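Beta sliding clamp (Caulobacter crescentus, PDB 5WCE) forms a ring-shaped, head-to-tail homodimer around DNA and probably tethers DNA polymerases and other proteins to it, which makes replication processive. Local coordinates at residues R145-T150 with N164-H169; T177-V182 with V201-V206; A214-L219 with A243-K248; V227-S232 with V236-G241. One frame throughout, in Å; residues are numbered along the deposited sequence.

Contact 1 (R145-T150 with N164-H169)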
loop_
_atom_site.group_PDB
_atom_site.type_symbol
_atom_site.label_atom_id
_atom_site.label_comp_id
_atom_site.label_asym_id
_atom_site.label_seq_id
_atom_site.Cartn_x
_atom_site.Cartn_y
_atom_site.Cartn_z
ATOM N N ARG A 145 12.031 -21.001 8.078
ATOM C CA ARG A 145 13.177 -20.933 7.150
ATOM C C ARG A 145 12.846 -21.725 5.865
ATOM O O ARG A 145 13.044 -21.215 4.771
ATOM C CB ARG A 145 14.450 -21.424 7.801
ATOM C CG ARG A 145 15.647 -21.542 6.865
ATOM C CD ARG A 145 16.880 -22.071 7.561
ATOM N NE ARG A 145 17.872 -22.566 6.583
ATOM C CZ ARG A 145 17.825 -23.766 6.005
ATOM N NH1 ARG A 145 16.807 -24.626 6.229
ATOM N NH2 ARG A 145 18.762 -24.118 5.122
ATOM N N LEU A 146 12.309 -22.936 5.995
ATOM C CA LEU A 146 11.939 -23.708 4.809
ATOM C C LEU A 146 11.060 -22.952 3.868
ATOM O O LEU A 146 11.270 -22.989 2.630
ATOM C CB LEU A 146 11.321 -25.078 5.160
ATOM C CG LEU A 146 12.168 -26.150 5.840
ATOM C CD1 LEU A 146 11.368 -27.441 5.976
ATOM C CD2 LEU A 146 13.501 -26.433 5.139
ATOM N N ILE A 147 10.060 -22.258 4.430
ATOM C CA ILE A 147 9.137 -21.504 3.647
ATOM C C ILE A 147 9.761 -20.208 3.089
ATOM O O ILE A 147 9.689 -19.935 1.869
ATOM C CB ILE A 147 7.819 -21.204 4.438
ATOM C CG1 ILE A 147 7.064 -22.506 4.672
ATOM C CG2 ILE A 147 6.951 -20.219 3.696
ATOM C CD1 ILE A 147 5.970 -22.398 5.745
ATOM N N ASP A 148 10.362 -19.415 3.968
ATOM C CA ASP A 148 10.886 -18.107 3.529
ATOM C C ASP A 148 12.024 -18.216 2.477
ATOM O O ASP A 148 12.128 -17.365 1.593
ATOM C CB ASP A 148 11.334 -17.257 4.704
ATOM C CG ASP A 148 10.145 -16.701 5.549
ATOM O OD1 ASP A 148 8.973 -16.943 5.176
ATOM O OD2 ASP A 148 10.434 -16.086 6.610
ATOM N N LYS A 149 12.824 -19.256 2.565
ATOM C CA LYS A 149 13.866 -19.541 1.562
ATOM C C LYS A 149 13.358 -19.954 0.190
ATOM O O LYS A 149 14.118 -19.911 -0.768
ATOM C CB LYS A 149 14.834 -20.594 2.077
ATOM C CG LYS A 149 15.610 -20.225 3.331
ATOM C CD LYS A 149 16.766 -19.282 3.030
ATOM C CE LYS A 149 17.645 -19.136 4.245
ATOM N NZ LYS A 149 18.580 -17.998 4.051
ATOM N N THR A 150 12.095 -20.390 0.065
ATOM C CA THR A 150 11.604 -20.983 -1.189
ATOM C C THR A 150 10.321 -20.401 -1.778
ATOM O O THR A 150 10.085 -20.542 -2.957
ATOM C CB THR A 150 11.347 -22.486 -1.004
ATOM O OG1 THR A 150 10.362 -22.673 0.034
ATOM C CG2 THR A 150 12.639 -23.193 -0.633
ATOM N N ASN A 164 2.021 -24.791 -8.661
ATOM C CA ASN A 164 1.424 -23.747 -7.857
ATOM C C ASN A 164 1.412 -24.147 -6.380
ATOM O O ASN A 164 0.532 -23.750 -5.652
ATOM C CB ASN A 164 -0.006 -23.395 -8.342
ATOM C CG ASN A 164 -0.060 -23.125 -9.850
ATOM O OD1 ASN A 164 0.957 -22.806 -10.468
ATOM N ND2 ASN A 164 -1.229 -23.313 -10.449
ATOM N N GLY A 165 2.404 -24.913 -5.938
ATOM C CA GLY A 165 2.590 -25.136 -4.515
ATOM C C GLY A 165 4.005 -25.581 -4.197
ATOM O O GLY A 165 4.864 -25.633 -5.086
ATOM N N LEU A 166 4.230 -25.893 -2.929
ATOM C CA LEU A 166 5.559 -26.139 -2.391
ATOM C C LEU A 166 5.693 -27.627 -2.152
ATOM O O LEU A 166 4.866 -28.201 -1.438
ATOM C CB LEU A 166 5.733 -25.345 -1.097
ATOM C CG LEU A 166 7.121 -25.446 -0.420
ATOM C CD1 LEU A 166 8.145 -24.729 -1.286
ATOM C CD2 LEU A 166 7.054 -24.818 0.962
ATOM N N TYR A 167 6.671 -28.263 -2.802
ATOM C CA TYR A 167 6.820 -29.702 -2.707
ATOM C C TYR A 167 7.593 -30.058 -1.439
ATOM O O TYR A 167 8.807 -29.788 -1.343
ATOM C CB TYR A 167 7.506 -30.279 -3.947
ATOM C CG TYR A 167 7.652 -31.775 -3.947
ATOM C CD1 TYR A 167 6.562 -32.603 -3.690
ATOM C CD2 TYR A 167 8.866 -32.382 -4.238
ATOM C CE1 TYR A 167 6.688 -33.976 -3.707
ATOM C CE2 TYR A 167 9.017 -33.762 -4.256
ATOM C CZ TYR A 167 7.941 -34.547 -3.983
ATOM O OH TYR A 167 8.080 -35.904 -4.020
ATOM N N VAL A 168 6.892 -30.649 -0.466
ATOM C CA VAL A 168 7.455 -30.975 0.835
ATOM C C VAL A 168 7.630 -32.466 0.903
ATOM O O VAL A 168 6.690 -33.201 0.705
ATOM C CB VAL A 168 6.609 -30.422 1.997
ATOM C CG1 VAL A 168 7.213 -30.846 3.321
ATOM C CG2 VAL A 168 6.463 -28.934 1.868
ATOM N N HIS A 169 8.877 -32.905 1.096
ATOM C CA HIS A 169 9.256 -34.277 1.062
ATOM C C HIS A 169 10.573 -34.551 1.796
ATOM O O HIS A 169 11.295 -33.618 2.156
ATOM C CB HIS A 169 9.414 -34.772 -0.387
ATOM C CG HIS A 169 10.474 -34.045 -1.169
ATOM N ND1 HIS A 169 10.453 -32.676 -1.369
ATOM C CD2 HIS A 169 11.584 -34.499 -1.797
ATOM C CE1 HIS A 169 11.517 -32.325 -2.081
ATOM N NE2 HIS A 169 12.209 -33.415 -2.361
#

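Contact 2 (T177-V182 with V201-V206)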
loop_
_atom_site.group_PDB
_atom_site.type_symbol
_atom_site.label_atom_id
_atom_site.label_comp_id
_atom_site.label_asym_id
_atom_site.label_seq_id
_atom_site.Cartn_x
_atom_site.Cartn_y
_atom_site.Cartn_z
ATOM N N THR A 177 18.677 -38.184 6.763
ATOM C CA THR A 177 17.457 -37.813 6.058
ATOM C C THR A 177 17.164 -36.305 6.265
ATOM O O THR A 177 17.214 -35.804 7.370
ATOM C CB THR A 177 16.289 -38.702 6.510
ATOM O OG1 THR A 177 16.597 -40.060 6.160
ATOM C CG2 THR A 177 15.009 -38.286 5.821
ATOM N N LYS A 178 16.860 -35.610 5.191
ATOM C CA LYS A 178 16.480 -34.201 5.242
ATOM C C LYS A 178 14.999 -34.012 4.950
ATOM O O LYS A 178 14.487 -34.648 4.076
ATOM C CB LYS A 178 17.326 -33.448 4.239
ATOM C CG LYS A 178 18.747 -33.360 4.787
ATOM C CD LYS A 178 19.762 -33.481 3.717
ATOM C CE LYS A 178 21.138 -33.333 4.351
ATOM N NZ LYS A 178 22.062 -33.012 3.262
ATOM N N LEU A 179 14.339 -33.146 5.706
ATOM C CA LEU A 179 13.040 -32.583 5.306
ATOM C C LEU A 179 13.320 -31.404 4.344
ATOM O O LEU A 179 13.986 -30.446 4.741
ATOM C CB LEU A 179 12.259 -32.123 6.527
ATOM C CG LEU A 179 10.869 -31.514 6.302
ATOM C CD1 LEU A 179 9.956 -32.524 5.662
ATOM C CD2 LEU A 179 10.254 -31.039 7.605
ATOM N N ARG A 180 12.784 -31.490 3.118
ATOM C CA ARG A 180 13.131 -30.590 2.030
ATOM C C ARG A 180 11.872 -29.939 1.435
ATOM O O ARG A 180 10.825 -30.580 1.315
ATOM C CB ARG A 180 13.896 -31.364 0.927
ATOM C CG ARG A 180 14.294 -30.511 -0.290
ATOM C CD ARG A 180 15.015 -31.361 -1.320
ATOM N NE ARG A 180 16.378 -31.652 -0.907
ATOM C CZ ARG A 180 17.271 -32.335 -1.648
ATOM N NH1 ARG A 180 16.943 -32.848 -2.845
ATOM N NH2 ARG A 180 18.508 -32.524 -1.185
ATOM N N ALA A 181 11.983 -28.677 1.097
ATOM C CA ALA A 181 10.961 -27.939 0.394
ATOM C C ALA A 181 11.542 -27.453 -0.941
ATOM O O ALA A 181 12.636 -26.857 -0.954
ATOM C CB ALA A 181 10.491 -26.774 1.228
ATOM N N VAL A 182 10.835 -27.730 -2.027
ATOM C CA VAL A 182 11.248 -27.299 -3.386
ATOM C C VAL A 182 10.088 -26.539 -4.042
ATOM O O VAL A 182 8.929 -26.983 -3.997
ATOM C CB VAL A 182 11.652 -28.454 -4.296
ATOM C CG1 VAL A 182 11.882 -27.960 -5.722
ATOM C CG2 VAL A 182 12.909 -29.125 -3.784
ATOM N N VAL A 201 10.621 -38.865 8.851
ATOM C CA VAL A 201 11.466 -39.590 7.873
ATOM C C VAL A 201 10.486 -40.490 7.124
ATOM O O VAL A 201 9.666 -41.176 7.749
ATOM C CB VAL A 201 12.546 -40.434 8.571
ATOM C CG1 VAL A 201 13.274 -41.386 7.625
ATOM C CG2 VAL A 201 13.536 -39.545 9.318
ATOM N N GLY A 202 10.491 -40.428 5.798
ATOM C CA GLY A 202 9.532 -41.243 5.028
ATOM C C GLY A 202 8.064 -40.792 4.944
ATOM O O GLY A 202 7.215 -41.557 4.563
ATOM N N ILE A 203 7.750 -39.557 5.331
ATOM C CA ILE A 203 6.435 -38.962 4.939
ATOM C C ILE A 203 6.248 -39.027 3.417
ATOM O O ILE A 203 7.242 -38.932 2.678
ATOM C CB ILE A 203 6.274 -37.476 5.377
ATOM C CG1 ILE A 203 7.424 -36.597 4.898
ATOM C CG2 ILE A 203 6.054 -37.391 6.882
ATOM C CD1 ILE A 203 7.052 -35.130 4.799
ATOM N N PRO A 204 4.999 -39.195 2.930
ATOM C CA PRO A 204 4.861 -39.096 1.463
ATOM C C PRO A 204 5.117 -37.645 1.019
ATOM O O PRO A 204 4.781 -36.708 1.752
ATOM C CB PRO A 204 3.421 -39.515 1.205
ATOM C CG PRO A 204 2.671 -39.101 2.440
ATOM C CD PRO A 204 3.687 -39.273 3.593
ATOM N N GLY A 205 5.760 -37.478 -0.138
ATOM C CA GLY A 205 5.939 -36.165 -0.761
ATOM C C GLY A 205 4.605 -35.510 -1.083
ATOM O O GLY A 205 3.770 -36.132 -1.708
ATOM N N VAL A 206 4.383 -34.278 -0.651
ATOM C CA VAL A 206 3.142 -33.577 -1.001
ATOM C C VAL A 206 3.377 -32.186 -1.556
ATOM O O VAL A 206 4.306 -31.469 -1.113
ATOM C CB VAL A 206 2.169 -33.435 0.200
ATOM C CG1 VAL A 206 1.626 -34.803 0.644
ATOM C CG2 VAL A 206 2.817 -32.739 1.373
#

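Contact 3 (A214-L219 with A243-K248)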
loop_
_atom_site.group_PDB
_atom_site.type_symbol
_atom_site.label_atom_id
_atom_site.label_comp_id
_atom_site.label_asym_id
_atom_site.label_seq_id
_atom_site.Cartn_x
_atom_site.Cartn_y
_atom_site.Cartn_z
ATOM N N ALA A 214 0.939 -19.746 2.493
ATOM C CA ALA A 214 0.845 -18.368 2.899
ATOM C C ALA A 214 0.124 -18.263 4.245
ATOM O O ALA A 214 0.598 -17.597 5.168
ATOM C CB ALA A 214 0.139 -17.543 1.847
ATOM N N GLU A 215 -0.991 -18.984 4.361
ATOM C CA GLU A 215 -1.794 -18.954 5.564
ATOM C C GLU A 215 -1.075 -19.649 6.700
ATOM O O GLU A 215 -1.084 -19.140 7.828
ATOM C CB GLU A 215 -3.186 -19.561 5.306
ATOM C CG GLU A 215 -4.039 -18.731 4.352
ATOM C CD GLU A 215 -4.196 -17.308 4.854
ATOM O OE1 GLU A 215 -4.573 -17.195 6.019
ATOM O OE2 GLU A 215 -3.857 -16.331 4.130
ATOM N N ALA A 216 -0.428 -20.795 6.427
ATOM C CA ALA A 216 0.415 -21.431 7.448
ATOM C C ALA A 216 1.544 -20.541 7.955
ATOM O O ALA A 216 1.817 -20.462 9.170
ATOM C CB ALA A 216 0.991 -22.796 6.955
ATOM N N ARG A 217 2.199 -19.868 7.018
ATOM C CA ARG A 217 3.293 -18.993 7.359
ATOM C C ARG A 217 2.793 -17.830 8.237
ATOM O O ARG A 217 3.465 -17.463 9.186
ATOM C CB ARG A 217 3.943 -18.453 6.058
ATOM C CG ARG A 217 5.113 -17.480 6.289
ATOM C CD ARG A 217 6.234 -18.110 7.101
ATOM N NE ARG A 217 7.255 -17.117 7.326
ATOM C CZ ARG A 217 7.299 -16.250 8.331
ATOM N NH1 ARG A 217 6.349 -16.231 9.239
ATOM N NH2 ARG A 217 8.323 -15.397 8.439
ATOM N N ARG A 218 1.619 -17.284 7.931
ATOM C CA ARG A 218 0.998 -16.231 8.780
ATOM C C ARG A 218 0.769 -16.711 10.215
ATOM O O ARG A 218 1.187 -16.086 11.176
ATOM C CB ARG A 218 -0.306 -15.755 8.128
ATOM C CG ARG A 218 -0.858 -14.484 8.727
ATOM C CD ARG A 218 -2.255 -14.089 8.233
ATOM N NE ARG A 218 -2.456 -14.326 6.798
ATOM C CZ ARG A 218 -2.080 -13.534 5.774
ATOM N NH1 ARG A 218 -1.453 -12.357 5.945
ATOM N NH2 ARG A 218 -2.354 -13.934 4.541
ATOM N N LEU A 219 0.158 -17.890 10.342
ATOM C CA LEU A 219 -0.059 -18.485 11.658
ATOM C C LEU A 219 1.213 -18.814 12.415
ATOM O O LEU A 219 1.264 -18.747 13.674
ATOM C CB LEU A 219 -0.953 -19.732 11.530
ATOM C CG LEU A 219 -2.401 -19.413 11.109
ATOM C CD1 LEU A 219 -3.201 -20.645 10.679
ATOM C CD2 LEU A 219 -3.199 -18.698 12.205
ATOM N N ALA A 243 -4.925 -23.000 17.296
ATOM C CA ALA A 243 -5.284 -22.860 15.925
ATOM C C ALA A 243 -4.767 -24.068 15.113
ATOM O O ALA A 243 -3.741 -24.710 15.492
ATOM C CB ALA A 243 -4.749 -21.564 15.396
ATOM N N ALA A 244 -5.468 -24.412 14.025
ATOM C CA ALA A 244 -5.012 -25.516 13.104
ATOM C C ALA A 244 -5.421 -25.203 11.678
ATOM O O ALA A 244 -6.464 -24.552 11.421
ATOM C CB ALA A 244 -5.584 -26.842 13.546
ATOM N N LEU A 245 -4.607 -25.578 10.715
ATOM C CA LEU A 245 -4.915 -25.356 9.315
ATOM C C LEU A 245 -4.867 -26.722 8.645
ATOM O O LEU A 245 -3.828 -27.393 8.699
ATOM C CB LEU A 245 -3.880 -24.401 8.742
ATOM C CG LEU A 245 -3.971 -23.876 7.322
ATOM C CD1 LEU A 245 -2.593 -23.301 6.922
ATOM C CD2 LEU A 245 -4.309 -24.883 6.290
ATOM N N THR A 246 -5.989 -27.174 8.098
ATOM C CA THR A 246 -6.046 -28.449 7.374
ATOM C C THR A 246 -6.282 -28.118 5.904
ATOM O O THR A 246 -7.167 -27.300 5.580
ATOM C CB THR A 246 -7.167 -29.346 7.916
ATOM O OG1 THR A 246 -7.084 -29.444 9.341
ATOM C CG2 THR A 246 -7.104 -30.697 7.289
ATOM N N SER A 247 -5.518 -28.737 4.998
ATOM C CA SER A 247 -5.602 -28.395 3.563
ATOM C C SER A 247 -5.528 -29.603 2.670
ATOM O O SER A 247 -4.772 -30.581 2.949
ATOM C CB SER A 247 -4.468 -27.403 3.180
ATOM O OG SER A 247 -4.434 -27.129 1.774
ATOM N N LYS A 248 -6.272 -29.546 1.559
ATOM C CA LYS A 248 -5.989 -30.442 0.422
ATOM C C LYS A 248 -4.569 -30.167 -0.101
ATOM O O LYS A 248 -3.994 -29.097 0.133
ATOM C CB LYS A 248 -6.947 -30.210 -0.734
ATOM C CG LYS A 248 -8.396 -30.562 -0.414
ATOM C CD LYS A 248 -9.297 -30.101 -1.538
ATOM C CE LYS A 248 -10.744 -30.369 -1.146
ATOM N NZ LYS A 248 -11.675 -29.891 -2.193
#

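Contact 4 (V227-S232 with V236-G241)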
loop_
_atom_site.group_PDB
_atom_site.type_symbol
_atom_site.label_atom_id
_atom_site.label_comp_id
_atom_site.label_asym_id
_atom_site.label_seq_id
_atom_site.Cartn_x
_atom_site.Cartn_y
_atom_site.Cartn_z
ATOM N N VAL A 227 5.626 -26.476 15.678
ATOM C CA VAL A 227 4.365 -26.620 14.934
ATOM C C VAL A 227 4.244 -28.132 14.686
ATOM O O VAL A 227 5.235 -28.796 14.278
ATOM C CB VAL A 227 4.411 -25.863 13.604
ATOM C CG1 VAL A 227 3.223 -26.181 12.694
ATOM C CG2 VAL A 227 4.514 -24.383 13.874
ATOM N N ASP A 228 3.057 -28.673 14.968
ATOM C CA ASP A 228 2.751 -30.035 14.614
ATOM C C ASP A 228 2.300 -30.184 13.124
ATOM O O ASP A 228 1.417 -29.448 12.640
ATOM C CB ASP A 228 1.723 -30.618 15.599
ATOM C CG ASP A 228 2.357 -31.054 16.920
ATOM O OD1 ASP A 228 3.590 -30.950 17.090
ATOM O OD2 ASP A 228 1.664 -31.567 17.780
ATOM N N LEU A 229 2.918 -31.140 12.413
ATOM C CA LEU A 229 2.626 -31.395 11.034
ATOM C C LEU A 229 2.062 -32.808 10.906
ATOM O O LEU A 229 2.560 -33.794 11.524
ATOM C CB LEU A 229 3.893 -31.228 10.184
ATOM C CG LEU A 229 3.813 -31.528 8.697
ATOM C CD1 LEU A 229 2.939 -30.523 7.970
ATOM C CD2 LEU A 229 5.213 -31.449 8.115
ATOM N N GLN A 230 1.005 -32.927 10.108
ATOM C CA GLN A 230 0.476 -34.206 9.719
ATOM C C GLN A 230 0.333 -34.232 8.224
ATOM O O GLN A 230 0.019 -33.214 7.590
ATOM C CB GLN A 230 -0.858 -34.514 10.401
ATOM C CG GLN A 230 -0.772 -34.597 11.902
ATOM C CD GLN A 230 -2.146 -34.582 12.547
ATOM O OE1 GLN A 230 -2.761 -33.527 12.701
ATOM N NE2 GLN A 230 -2.618 -35.744 12.918
ATOM N N VAL A 231 0.574 -35.417 7.666
ATOM C CA VAL A 231 0.573 -35.565 6.232
ATOM C C VAL A 231 -0.087 -36.877 5.827
ATOM O O VAL A 231 0.029 -37.875 6.513
ATOM C CB VAL A 231 2.008 -35.552 5.688
ATOM C CG1 VAL A 231 2.005 -35.688 4.176
ATOM C CG2 VAL A 231 2.728 -34.284 6.089
ATOM N N SER A 232 -0.821 -36.838 4.728
ATOM C CA SER A 232 -1.220 -38.016 3.963
ATOM C C SER A 232 -1.046 -37.636 2.488
ATOM O O SER A 232 -0.795 -36.449 2.185
ATOM C CB SER A 232 -2.689 -38.318 4.200
ATOM O OG SER A 232 -3.506 -37.346 3.561
ATOM N N VAL A 236 -2.765 -32.192 4.295
ATOM C CA VAL A 236 -1.742 -31.733 5.197
ATOM C C VAL A 236 -2.444 -30.952 6.316
ATOM O O VAL A 236 -3.473 -30.305 6.078
ATOM C CB VAL A 236 -0.649 -30.943 4.440
ATOM C CG1 VAL A 236 -1.162 -29.693 3.807
ATOM C CG2 VAL A 236 0.464 -30.538 5.358
ATOM N N ARG A 237 -1.938 -31.080 7.533
ATOM C CA ARG A 237 -2.469 -30.355 8.692
ATOM C C ARG A 237 -1.329 -29.764 9.510
ATOM O O ARG A 237 -0.359 -30.451 9.862
ATOM C CB ARG A 237 -3.343 -31.249 9.540
ATOM C CG ARG A 237 -4.092 -30.557 10.684
ATOM C CD ARG A 237 -5.153 -31.479 11.226
ATOM N NE ARG A 237 -5.905 -30.842 12.282
ATOM C CZ ARG A 237 -5.523 -30.721 13.542
ATOM N NH1 ARG A 237 -4.381 -31.275 13.968
ATOM N NH2 ARG A 237 -6.350 -30.125 14.415
ATOM N N PHE A 238 -1.449 -28.479 9.805
ATOM C CA PHE A 238 -0.521 -27.770 10.658
ATOM C C PHE A 238 -1.312 -27.428 11.915
ATOM O O PHE A 238 -2.383 -26.802 11.828
ATOM C CB PHE A 238 -0.068 -26.490 10.032
ATOM C CG PHE A 238 0.603 -26.629 8.711
ATOM C CD1 PHE A 238 1.998 -26.686 8.639
ATOM C CD2 PHE A 238 -0.137 -26.565 7.513
ATOM C CE1 PHE A 238 2.634 -26.784 7.423
ATOM C CE2 PHE A 238 0.512 -26.656 6.299
ATOM C CZ PHE A 238 1.901 -26.758 6.261
ATOM N N GLU A 239 -0.785 -27.796 13.064
ATOM C CA GLU A 239 -1.344 -27.358 14.353
ATOM C C GLU A 239 -0.404 -26.369 15.084
ATOM O O GLU A 239 0.798 -26.679 15.307
ATOM C CB GLU A 239 -1.530 -28.579 15.217
ATOM C CG GLU A 239 -2.895 -28.798 15.791
ATOM C CD GLU A 239 -2.889 -30.025 16.647
ATOM O OE1 GLU A 239 -2.186 -30.046 17.696
ATOM O OE2 GLU A 239 -3.513 -31.015 16.236
ATOM N N PHE A 240 -0.981 -25.224 15.501
ATOM C CA PHE A 240 -0.262 -24.112 16.154
ATOM C C PHE A 240 -0.974 -23.842 17.482
ATOM O O PHE A 240 -1.751 -22.837 17.585
ATOM C CB PHE A 240 -0.391 -22.835 15.335
ATOM C CG PHE A 240 -0.231 -22.995 13.834
ATOM C CD1 PHE A 240 1.037 -22.780 13.239
ATOM C CD2 PHE A 240 -1.317 -23.236 13.010
ATOM C CE1 PHE A 240 1.194 -22.853 11.883
ATOM C CE2 PHE A 240 -1.160 -23.339 11.646
ATOM C CZ PHE A 240 0.107 -23.162 11.080
ATOM N N GLY A 241 -0.845 -24.742 18.437
ATOM C CA GLY A 241 -1.605 -24.662 19.694
ATOM C C GLY A 241 -3.118 -24.736 19.506
ATOM O O GLY A 241 -3.631 -25.730 19.046
HETATM O O HOH W 1 -0.827 -31.296 12.925
#

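Contact 1 (R145-T150 with N164-H169)
Leu166, from strand 165-173, meets Thr150 and Ile147 beside the C-terminal part of helix 140-148. This is helix-on-sheet packing inside the central of the three domains of this ring-forming subunit.

The apolar part is small and hangs on one isobutyl group. With its CG anti to the backbone N (chi1 -178°), Leu166 reaches out of the strand and crosses Thr150 at about a right angle. Its CD1 comes to 3.3 Å from Thr150 OG1 and 3.9 Å from Thr150 CB, so the methyl abuts the hydroxyl side of the threonine. The other branch faces the helix proper, Leu166 CD2 lying 4.4 Å from Ile147 CG1. Ile213 of helix 210-220 touches both Leu166 and Ile147 and closes the group from a second helix.

The polar part lies within residues 145-150. Thr150 N bonds to Ile147 O, three residues back, and the hydroxyl takes up the carbonyl of Leu146 instead: Thr150 OG1 donates to Leu146 O at 2.8 Å, in the carbonyl plane. The buried hydroxyl is thereby turned to the helix while its flank still packs on leucine. With an alanine here, hydroxyl and methyl vanish, which would probably leave Leu146 O without this donor and open a gap beside Leu166 CD1.

On the strand's other face Tyr167 and His169 form their own pair. Tyr167 CE2 sits over the centre of the imidazole, 3.3 Å above its plane, and at the ring edge His169 ND1 makes a weak bond to Tyr167 O, bent to 143° at the hydrogen.

Contact 2 (T177-V182 with V201-V206)
Between the residues Thr177 and Leu179, which meet the 201-206 loop, and the far end of strand 176-184 stands Arg180, whose NH2 is gripped by two carboxylates, Glu193 OE1 and Glu173 OE1, while its NH1 bonds to Tyr257 OH. These charges belong to the opposite face of the strand; the contact itself is apolar. The setting is the antiparallel sheet of the central domain, where the chain leaves strand 188-195 and must pass strands 176-184 and 165-173 to reach the edge strand 206-209. The 201-206 segment is the later part of that crossing.

At the outer end Thr177 packs on Val201, their CA atoms 6.5 Å apart. Thr177 CG2 is anti to the backbone N (chi1 -63° for OG1), which sets the methyl against both branches of the valine: it lies 4.0 Å from Val201 CG1 and equally 4.0 Å from Val201 CG2. The hydroxyl lies against one branch alone, Thr177 OG1 being 3.9 Å from Val201 CG1.

Gly202 then takes a positive phi, a conformation in which a CB would press on Val201 O, and its N makes a weak bond to Thr170 OG1. After this turn Ile203 points back to the strand.

Farther in, Leu179 and Ile203 cross at about a right angle, with Met194 and Pro197 also against the leucine. Ile203 holds CG1 between its backbone N and carbonyl carbon (chi1 54°), and from there its terminal CD1 reaches Leu179 CD1 at 4.0 Å.

Contact 3 (A214-L219 with A243-K248)
Glu215, whose CB rests 4.1 Å from Leu245 CD1, carries its carboxylate to the edge of the Arg218 guanidinium. Arg218 NH2 gives a nearly straight hydrogen bond of 2.9 Å to Glu215 OE2, part of a salt bridge. The oxygen lies practically in the guanidinium plane and is met on its syn side, yet the nitrogen stands 28° out of the carboxylate plane. A bend in the glutamate chain (chi2 -56°) leads the charged end away from the strand, so that only its aliphatic root faces Leu245.

Leu245 is the side chain on which the contact turns. Its CG is anti to the backbone N, and the CD1 methyl is driven onto the helix backbone at the peptide joining Glu215 and Ala216. It lies 3.3 Å from Ala216 N and 3.6 Å from Ala216 CB, an approach the small alanine side chain probably permits. One turn on, Leu219 CD1 approaches the root of the same side chain, 4.3 Å from Leu245 CB.

The short helix and strand segments run almost antiparallel, at 167°, with their axes 9.5 Å apart. Strand 243-248 lies between strands 58-65 and 235-240 in a sheet shared by the N-terminal and central domains. Helix 210-220 covers all three: Glu215 touches Met58 and Ile60, while Ala216 and Leu219 touch Phe238 and Phe240. From the helix's far side Arg217 reaches helix 140-148.

Contact 4 (V227-S232 with V236-G241)
Leu229 and Phe238 lie side by side, pointing the same way, with the leucine over one face of the ring. Its CD1 is 4.2 Å from the centre of the Phe238 ring and 28° off the ring normal, a CH-pi contact. The same methyl meets Val236 CG2 at 3.6 Å. Val227 extends this apolar face: its CG1 comes at the edge of the Phe238 ring, near its plane, and its CG2 lies 3.9 Å from Phe240 CD1. Thr212 and Ala216 of helix 210-220 also touch Phe238.

The two segments form a beta hairpin, antiparallel throughout. Asp228 with Glu239 and Gln230 with Arg237 are its hydrogen-bonded pairs, joined by four backbone bonds; Leu229 with Phe238 and Val231 with Val236 are non-hydrogen-bonded.

On the opposite face, Arg237, extended from CG to NE, runs alongside Gln230. Arg237 NH1 donates to Gln230 OE1 at 3.0 Å, nearly along the C=O axis, amide and guanidinium planes standing 83° apart. Gln230 NE2 turns to Ser133 O. The same NH1 forms a salt bridge with Glu239 OE2, modelled too short for its length to be trusted; Arg135 NE also pairs with that oxygen. A leucine in place of Arg237 would probably leave Gln230 OE1 without this donor and Glu239 without one of its cationic partners. Beyond, two like charges come near, Asp228 OD2 lying 4.1 Å from Glu239 OE1.

All four contacts lie in the central domain; contacts 1 and 3 pack a helix against a sheet, contact 2 sets a loop on a strand, and contact 4 pairs two strands. Contacts 1 and 2 come first along the chain, in series, about 11 Å between centres, on neighbouring strands of the sheet shared with the C-terminal domain. Contact 4 is nested within the loop closed by contact 3, their centres about 9 Å apart; both use the sheet shared with the N-terminal domain. The halves meet at several points, among them an Asp148-Arg217 salt bridge between contacts 1 and 3 and Val206 against Val231. The central domain thus bridges the subunit's outer domains within the ring.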